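Local structure of membrane-bound protease PH1510 (Pyrococcus horikoshii, 6M4B) at residues Y73-A79 and A96-S102; A89-I95 and S140-A144. The protein is a membrane-bound serine protease that cleaves preferentially near hydrophobic or aromatic residues and degrades casein and the stomatin homologue PH1511 in vitro. The protein carries 1 engineered substitution. All blocks are in the same frame, centred on the assembly; numbering follows the deposited sequence.

Interaction 1: Y73-A79 and A96-S102; sequences YVYPPGA and AMAPGTS
Val74 and Thr101 meet because of how each branches at CB. With CG1 of Val74 opposite its own N (chi1 -169°), this methyl reaches Thr101 CB at 3.8 Å, while CG2 lies alongside the Met97 chain, 3.7 Å from Met97 CG. In Thr101, chi1 of 58° sets OG1 between the backbone N and the carbonyl carbon and brings CG2 against Val74 O and Ala79 O. OG1 then donates to Ala98 O, in the plane of that carbonyl, at 2.6 Å. A valine in place of Thr101 would probably leave Ala98 O with little more than the weak N-H bond of its own turn, and so make that turn less firmly closed.

These side chains sit where neighbouring parallel strands, 70-74 and 94-97, leave the main sheet of the ClpP/crotonase-type domain. Val74 accepts and donates across the pair: its N binds Ala96 O at 2.8 Å, and its O takes Ala98 N at 3.0 Å in a nearly straight bond (173° at the hydrogen). Each segment then makes a type II beta turn, Pro76 to Ala79 after a cis peptide, and Ala98 to Thr101. A hydrogen bond from Gly78 N to Gly100 O, 3.0 Å and from above the carbonyl plane, joins the turns, and Pro77 CB packs 3.3 Å from Pro99 O.

On the Tyr73 and Ala96 face, Tyr73 turns its ring edge to Ala96 O, in plane, 3.5 Å from CD1. Tyr75 CB covers one ring face, Tyr73 OH bonds to Ala172 O, and helix 175-182 packs on this side; helix 159-164 touches Met97 and Thr101 on the other.

Interaction 2: A89-I95 and S140-A144; sequences ALGSHLI and SGRNA
A Schellman motif ends helix 123-139, with Gly141 at positive phi, and the next residue, Arg142, sends its side chain into the turn that follows helix 84-90. The chain is extended from CG to NE (chi3 -177°), which carries the guanidinium to the carbonyl of Ser92. There NH1 makes a hydrogen bond of 2.8 Å to Ser92 O, with 155° at the hydrogen. NH2 makes a second hydrogen bond to the same Ser92 oxygen at 3.1 Å, more bent at 139° and from above the carbonyl plane, whereas the oxygen itself lies within the guanidinium plane. NH1 and NH2 thus grip this one oxygen end-on; the Ile95 methyl over one face and the bond to Glu169 would help fix the tilt of the plane. Leu90 O is at the guanidinium edge, in plane, 2.9 Å from NH1.

The contact ties together the C-terminal ends of two helices of the ClpP/crotonase-type protease domain: helix 84-90, which directly follows the nucleophile position, and helix 123-139, which carries Lys124, the proton donor/acceptor of the active site, in its first turn. Ile95, in the strand that follows the turn, lays its CD1 over the centre of one guanidinium face, 3.5 Å from NE of Arg142. Further back, the aliphatic part of the arginine is met by Leu90, whose CD2 is 3.9 Å from Arg142 CD.

NH2 also makes a salt bridge to Glu169 OE2, which probably offsets the cost of burying the charge; Glu169 OE2 also accepts the backbone N-H of Ile95. Ser140 points its CB toward Leu90, but its OG hydrogen-bonds back to Leu136 O, with Ala137 O also within bonding reach.

Interactions 1 and 2 share strand 94-97, the first using the end where it leaves the sheet and the second its beginning, so that segments 89-95 and 96-102 run on directly; their centres are about 16 Å apart. Along the chain the pairings interleave: the order is 73-79, 89-95, 96-102, 140-144, so each pairing has one segment between the two of the other. Both lie near the catalytic region without forming it. The side chain of Ser102 is about 10 Å from that of Ala83, the engineered replacement at the nucleophile position, and that of Leu90 about 11 Å. Substrate-binding positions are nearer: Ala105 is about 7 Å from Ser102 and Cys106 about 7 Å from Leu90, again between side chains.

Interaction 1: Y73-A79 and A96-S102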
# COMPACT_ATOMS: atom_id res chain seq x y z
N TYR A 73 -14.69 13.28 2.75
CA TYR A 73 -15.97 13.89 2.50
C TYR A 73 -15.80 14.76 1.28
O TYR A 73 -15.12 15.78 1.32
CB TYR A 73 -16.42 14.72 3.68
CG TYR A 73 -17.80 15.40 3.61
CD1 TYR A 73 -18.80 14.94 2.77
CD2 TYR A 73 -18.10 16.52 4.41
CE1 TYR A 73 -20.05 15.52 2.73
CE2 TYR A 73 -19.36 17.14 4.37
CZ TYR A 73 -20.34 16.62 3.57
OH TYR A 73 -21.61 17.20 3.53
N VAL A 74 -16.41 14.32 0.19
CA VAL A 74 -16.33 15.03 -1.07
C VAL A 74 -17.32 16.21 -1.00
O VAL A 74 -18.55 16.03 -1.02
CB VAL A 74 -16.64 14.14 -2.28
CG1 VAL A 74 -16.26 14.90 -3.57
CG2 VAL A 74 -15.85 12.83 -2.19
N TYR A 75 -16.76 17.39 -0.90
CA TYR A 75 -17.48 18.58 -0.43
C TYR A 75 -16.64 19.82 -0.78
O TYR A 75 -15.39 19.74 -0.72
CB TYR A 75 -17.67 18.45 1.09
CG TYR A 75 -18.36 19.60 1.76
CD1 TYR A 75 -17.64 20.74 2.17
CD2 TYR A 75 -19.74 19.56 2.03
CE1 TYR A 75 -18.28 21.80 2.80
CE2 TYR A 75 -20.39 20.62 2.65
CZ TYR A 75 -19.65 21.73 3.03
OH TYR A 75 -20.28 22.76 3.63
N PRO A 76 -17.29 20.98 -1.08
CA PRO A 76 -18.74 21.32 -1.09
C PRO A 76 -19.42 20.85 -2.32
O PRO A 76 -18.74 20.33 -3.20
CB PRO A 76 -18.75 22.86 -1.07
CG PRO A 76 -17.47 23.23 -1.72
CD PRO A 76 -16.46 22.17 -1.33
N PRO A 77 -20.76 21.01 -2.42
CA PRO A 77 -21.42 20.58 -3.66
C PRO A 77 -20.71 21.24 -4.85
O PRO A 77 -20.16 22.33 -4.70
CB PRO A 77 -22.87 21.08 -3.46
CG PRO A 77 -23.08 20.97 -1.98
CD PRO A 77 -21.75 21.48 -1.43
N GLY A 78 -20.61 20.53 -5.97
CA GLY A 78 -19.74 20.93 -7.07
C GLY A 78 -18.36 20.30 -7.03
O GLY A 78 -17.72 20.19 -8.06
N ALA A 79 -17.87 19.90 -5.84
CA ALA A 79 -16.57 19.25 -5.72
C ALA A 79 -16.48 17.87 -6.40
O ALA A 79 -17.48 17.18 -6.71
CB ALA A 79 -16.18 19.12 -4.26
N ALA A 96 -17.99 9.86 2.46
CA ALA A 96 -19.24 10.59 2.32
C ALA A 96 -19.15 11.53 1.12
O ALA A 96 -18.09 12.12 0.86
CB ALA A 96 -19.51 11.38 3.58
N MET A 97 -20.27 11.68 0.43
CA MET A 97 -20.38 12.67 -0.67
C MET A 97 -21.58 13.64 -0.51
O MET A 97 -22.66 13.24 -0.15
CB MET A 97 -20.46 11.95 -2.02
CG MET A 97 -19.19 11.17 -2.40
SD MET A 97 -19.40 10.32 -3.97
CE MET A 97 -19.23 11.69 -5.10
N ALA A 98 -21.33 14.92 -0.69
CA ALA A 98 -22.40 15.93 -0.76
C ALA A 98 -23.16 15.79 -2.07
O ALA A 98 -22.57 15.34 -3.06
CB ALA A 98 -21.82 17.32 -0.68
N PRO A 99 -24.48 16.10 -2.09
CA PRO A 99 -25.18 16.04 -3.40
C PRO A 99 -24.54 17.04 -4.35
O PRO A 99 -23.94 18.03 -3.88
CB PRO A 99 -26.62 16.41 -3.06
CG PRO A 99 -26.77 16.05 -1.60
CD PRO A 99 -25.42 16.38 -0.99
N GLY A 100 -24.54 16.69 -5.64
CA GLY A 100 -23.86 17.46 -6.69
C GLY A 100 -22.36 17.28 -6.81
O GLY A 100 -21.66 18.13 -7.37
N THR A 101 -21.82 16.19 -6.24
CA THR A 101 -20.37 15.96 -6.31
C THR A 101 -20.12 14.77 -7.19
O THR A 101 -21.03 14.13 -7.67
CB THR A 101 -19.72 15.75 -4.92
OG1 THR A 101 -20.34 14.65 -4.25
CG2 THR A 101 -19.81 17.01 -4.08
N SER A 102 -18.85 14.47 -7.40
CA SER A 102 -18.48 13.46 -8.37
C SER A 102 -17.31 12.61 -7.82
O SER A 102 -16.41 13.11 -7.15
CB SER A 102 -18.05 14.17 -9.65
OG SER A 102 -17.85 13.23 -10.66

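Interaction 2: A89-I95 and S140-A144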
# COMPACT_ATOMS: atom_id res chain seq x y z
N ALA A 89 -10.07 8.54 -1.30
CA ALA A 89 -11.36 8.13 -0.80
C ALA A 89 -11.47 6.62 -0.56
O ALA A 89 -11.79 6.22 0.58
CB ALA A 89 -12.45 8.58 -1.74
N LEU A 90 -11.16 5.79 -1.58
CA LEU A 90 -11.20 4.33 -1.40
C LEU A 90 -10.27 3.79 -0.34
O LEU A 90 -10.54 2.72 0.23
CB LEU A 90 -10.99 3.60 -2.71
CG LEU A 90 -12.04 3.86 -3.75
CD1 LEU A 90 -11.57 3.32 -5.09
CD2 LEU A 90 -13.35 3.21 -3.34
N GLY A 91 -9.21 4.51 -0.02
CA GLY A 91 -8.28 4.10 1.01
C GLY A 91 -8.67 4.47 2.42
O GLY A 91 -7.95 4.15 3.37
N SER A 92 -9.83 5.07 2.59
CA SER A 92 -10.20 5.71 3.85
C SER A 92 -11.24 4.89 4.59
O SER A 92 -11.86 3.97 4.04
CB SER A 92 -10.72 7.13 3.58
OG SER A 92 -12.11 7.11 3.22
N HIS A 93 -11.41 5.24 5.85
CA HIS A 93 -12.28 4.52 6.77
C HIS A 93 -13.75 4.63 6.45
O HIS A 93 -14.53 3.76 6.80
CB HIS A 93 -12.00 4.98 8.19
CG HIS A 93 -10.62 4.68 8.64
ND1 HIS A 93 -9.56 5.53 8.42
CD2 HIS A 93 -10.10 3.60 9.29
CE1 HIS A 93 -8.45 5.00 8.91
NE2 HIS A 93 -8.76 3.82 9.44
N LEU A 94 -14.14 5.75 5.83
CA LEU A 94 -15.51 6.03 5.49
C LEU A 94 -15.53 7.12 4.42
O LEU A 94 -14.74 8.05 4.48
CB LEU A 94 -16.28 6.53 6.72
CG LEU A 94 -17.80 6.34 6.67
CD1 LEU A 94 -18.10 4.91 6.95
CD2 LEU A 94 -18.56 7.18 7.70
N ILE A 95 -16.42 7.00 3.44
CA ILE A 95 -16.53 7.99 2.41
C ILE A 95 -17.92 8.55 2.48
O ILE A 95 -18.89 7.79 2.48
CB ILE A 95 -16.30 7.43 0.98
CG1 ILE A 95 -14.94 6.71 0.86
CG2 ILE A 95 -16.34 8.55 -0.03
CD1 ILE A 95 -14.89 5.76 -0.33
N SER A 140 -11.56 -2.49 1.85
CA SER A 140 -12.61 -1.76 2.53
C SER A 140 -14.02 -2.29 2.28
O SER A 140 -14.99 -1.62 2.63
CB SER A 140 -12.52 -0.30 2.10
OG SER A 140 -12.69 -0.15 0.70
N GLY A 141 -14.16 -3.48 1.68
CA GLY A 141 -15.50 -4.03 1.42
C GLY A 141 -16.29 -3.23 0.40
O GLY A 141 -17.46 -3.39 0.30
N ARG A 142 -15.64 -2.42 -0.41
CA ARG A 142 -16.31 -1.62 -1.39
C ARG A 142 -16.26 -2.30 -2.77
O ARG A 142 -15.53 -3.24 -2.98
CB ARG A 142 -15.66 -0.22 -1.43
CG ARG A 142 -15.92 0.60 -0.15
CD ARG A 142 -15.09 1.87 -0.13
NE ARG A 142 -15.30 2.57 1.11
CZ ARG A 142 -14.37 3.02 1.95
NH1 ARG A 142 -13.06 2.87 1.74
NH2 ARG A 142 -14.76 3.67 3.03
N ASN A 143 -17.03 -1.80 -3.71
CA ASN A 143 -17.19 -2.49 -5.01
C ASN A 143 -15.92 -2.41 -5.94
O ASN A 143 -15.59 -1.39 -6.47
CB ASN A 143 -18.44 -1.90 -5.69
CG ASN A 143 -18.86 -2.70 -6.89
OD1 ASN A 143 -18.01 -3.21 -7.61
ND2 ASN A 143 -20.15 -2.68 -7.21
N ALA A 144 -15.19 -3.50 -6.03
CA ALA A 144 -13.95 -3.57 -6.80
C ALA A 144 -14.16 -3.62 -8.33
O ALA A 144 -13.33 -3.12 -9.07
CB ALA A 144 -13.15 -4.78 -6.36